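Local coordinates for protein L-2,4-diaminobutyric acid acetyltransferase (PDB 6SLL) that acetylates L-2,4-diaminobutyric acid with acetyl coenzyme A, a step in the biosynthesis of the chemical chaperone ectoine, at residues T30-W33 against E34-D38. Sequence-based numbering, arbitrary orientation. Where two conformers were deposited one is given.
Sequences TRVW and ELIRD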
loop_
_atom_site.group_PDB
_atom_site.type_symbol
_atom_site.label_atom_id
_atom_site.label_comp_id
_atom_site.label_asym_id
_atom_site.label_seq_id
_atom_site.Cartn_x
_atom_site.Cartn_y
_atom_site.Cartn_z
ATOM N N THR B 30 -1.015 -14.336 3.093
ATOM C CA THR B 30 0.131 -15.072 3.575
ATOM C C THR B 30 0.966 -15.702 2.518
ATOM O O THR B 30 2.189 -15.670 2.534
ATOM C CB THR B 30 -0.334 -16.055 4.677
ATOM O OG1 THR B 30 -0.512 -15.304 5.885
ATOM C CG2 THR B 30 0.652 -17.162 4.888
ATOM N N ARG B 31 0.297 -16.388 1.549
ATOM C CA ARG B 31 1.061 -17.084 0.527
ATOM C C ARG B 31 1.787 -16.126 -0.392
ATOM O O ARG B 31 2.891 -16.387 -0.890
ATOM C CB ARG B 31 0.195 -18.045 -0.265
ATOM C CG ARG B 31 -0.197 -19.279 0.536
ATOM C CD ARG B 31 -0.837 -20.479 -0.251
ATOM N NE ARG B 31 -1.930 -20.146 -0.983
ATOM C CZ ARG B 31 -2.268 -20.734 -2.095
ATOM N NH1 ARG B 31 -1.559 -21.613 -2.889
ATOM N NH2 ARG B 31 -3.420 -20.318 -2.599
ATOM N N VAL B 32 1.139 -14.958 -0.646
ATOM C CA VAL B 32 1.855 -13.907 -1.411
ATOM C C VAL B 32 3.053 -13.378 -0.647
ATOM O O VAL B 32 4.142 -13.221 -1.186
ATOM C CB VAL B 32 0.854 -12.761 -1.793
ATOM C CG1 VAL B 32 1.639 -11.589 -2.346
ATOM C CG2 VAL B 32 -0.142 -13.284 -2.777
ATOM N N TRP B 33 2.880 -13.132 0.671
ATOM C CA TRP B 33 3.958 -12.699 1.518
ATOM C C TRP B 33 5.140 -13.697 1.429
ATOM O O TRP B 33 6.289 -13.292 1.323
ATOM C CB TRP B 33 3.415 -12.518 2.927
ATOM C CG TRP B 33 4.451 -12.120 3.958
ATOM C CD1 TRP B 33 4.914 -10.878 4.222
ATOM C CD2 TRP B 33 5.169 -13.032 4.838
ATOM N NE1 TRP B 33 5.851 -10.932 5.230
ATOM C CE2 TRP B 33 6.015 -12.224 5.630
ATOM C CE3 TRP B 33 5.093 -14.397 5.044
ATOM C CZ2 TRP B 33 6.796 -12.755 6.609
ATOM C CZ3 TRP B 33 5.848 -14.934 6.058
ATOM C CH2 TRP B 33 6.711 -14.139 6.804
ATOM N N GLU B 34 4.786 -14.980 1.549
ATOM C CA GLU B 34 5.845 -16.004 1.453
ATOM C C GLU B 34 6.572 -15.980 0.143
ATOM O O GLU B 34 7.829 -16.102 0.072
ATOM C CB GLU B 34 5.246 -17.392 1.710
ATOM C CG GLU B 34 4.810 -17.580 3.183
ATOM C CD GLU B 34 4.097 -18.837 3.464
ATOM O OE1 GLU B 34 3.522 -19.406 2.527
ATOM O OE2 GLU B 34 4.084 -19.245 4.643
ATOM N N LEU B 35 5.819 -15.770 -0.981
ATOM C CA LEU B 35 6.456 -15.633 -2.305
ATOM C C LEU B 35 7.418 -14.468 -2.358
ATOM O O LEU B 35 8.555 -14.582 -2.796
ATOM C CB LEU B 35 5.378 -15.495 -3.409
ATOM C CG LEU B 35 5.862 -15.234 -4.785
ATOM C CD1 LEU B 35 6.345 -16.508 -5.432
ATOM C CD2 LEU B 35 4.775 -14.703 -5.692
ATOM N N ILE B 36 6.966 -13.299 -1.852
ATOM C CA ILE B 36 7.835 -12.113 -1.840
ATOM C C ILE B 36 9.045 -12.371 -0.963
ATOM O O ILE B 36 10.187 -12.072 -1.372
ATOM C CB ILE B 36 7.071 -10.885 -1.384
ATOM C CG1 ILE B 36 5.814 -10.604 -2.216
ATOM C CG2 ILE B 36 7.967 -9.658 -1.300
ATOM C CD1 ILE B 36 6.092 -10.409 -3.638
ATOM N N ARG B 37 8.845 -12.917 0.196
ATOM C CA ARG B 37 10.030 -13.151 1.004
ATOM C C ARG B 37 11.004 -14.092 0.424
ATOM O O ARG B 37 12.241 -13.826 0.506
ATOM C CB ARG B 37 9.599 -13.788 2.215
ATOM C CG ARG B 37 10.727 -14.305 3.068
ATOM C CD ARG B 37 10.328 -15.250 4.194
ATOM N NE ARG B 37 9.833 -16.478 3.594
ATOM C CZ ARG B 37 8.983 -17.330 4.216
ATOM N NH1 ARG B 37 8.572 -17.129 5.442
ATOM N NH2 ARG B 37 8.503 -18.386 3.516
ATOM N N ASP B 38 10.531 -15.080 -0.253
ATOM C CA ASP B 38 11.439 -16.018 -0.905
ATOM C C ASP B 38 12.167 -15.529 -2.142
ATOM O O ASP B 38 13.111 -16.153 -2.606
ATOM C CB ASP B 38 10.682 -17.304 -1.128
ATOM C CG ASP B 38 10.341 -18.026 0.261
ATOM O OD1 ASP B 38 11.010 -17.656 1.299
ATOM O OD2 ASP B 38 9.410 -18.826 0.130
#
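W33 and E34, neighbours on helix 29-39, show how an indole can lie across the side chain that follows it: W33 CE3 rests 3.7 Å from E34 CG, the two side chains cross at about a right angle, and ring and carboxylate planes are 37° apart. CG anti to the backbone N (chi1 177°) carries the indole toward the next turn, and the second torsion turns its six-membered ring toward E34. In E34, CG sits beside its own backbone N, anti to the carbonyl carbon (chi1 -69°), which puts CG 3.3 Å from T30 O. Beyond CG the chain runs extended past T30, with OE2 4.0 Å from T30 CG2, a van der Waals approach. In one of two modelled conformers, R37 folds back so that NH1 lies 3.6 Å from W33 CZ3, its guanidinium steeply inclined to the ring; in this conformer NE forms a salt bridge with D38 OD1 at 2.8 Å. T30 OG1 hydrogen-bonds to M158 O of the second subunit, where W33 packs on P160. An alanine in place of W33 would probably deprive E34 CG of its aromatic neighbour and lose the packing on P160 of the second subunit. Beneath run regular i to i+4 backbone bonds, among them R37 N to W33 O at 2.8 Å. On the inner side, V32 CG1 and I36 CG1 pack 4.3 Å apart. This amphipathic helix thus joins the dimer interface to the GNAT core: V32 and I36 lean on Y50 of helix 47-56, V32 and L35 rest on F73 of strand 69-78, and L35 and I36 reach A92 of strand 85-93.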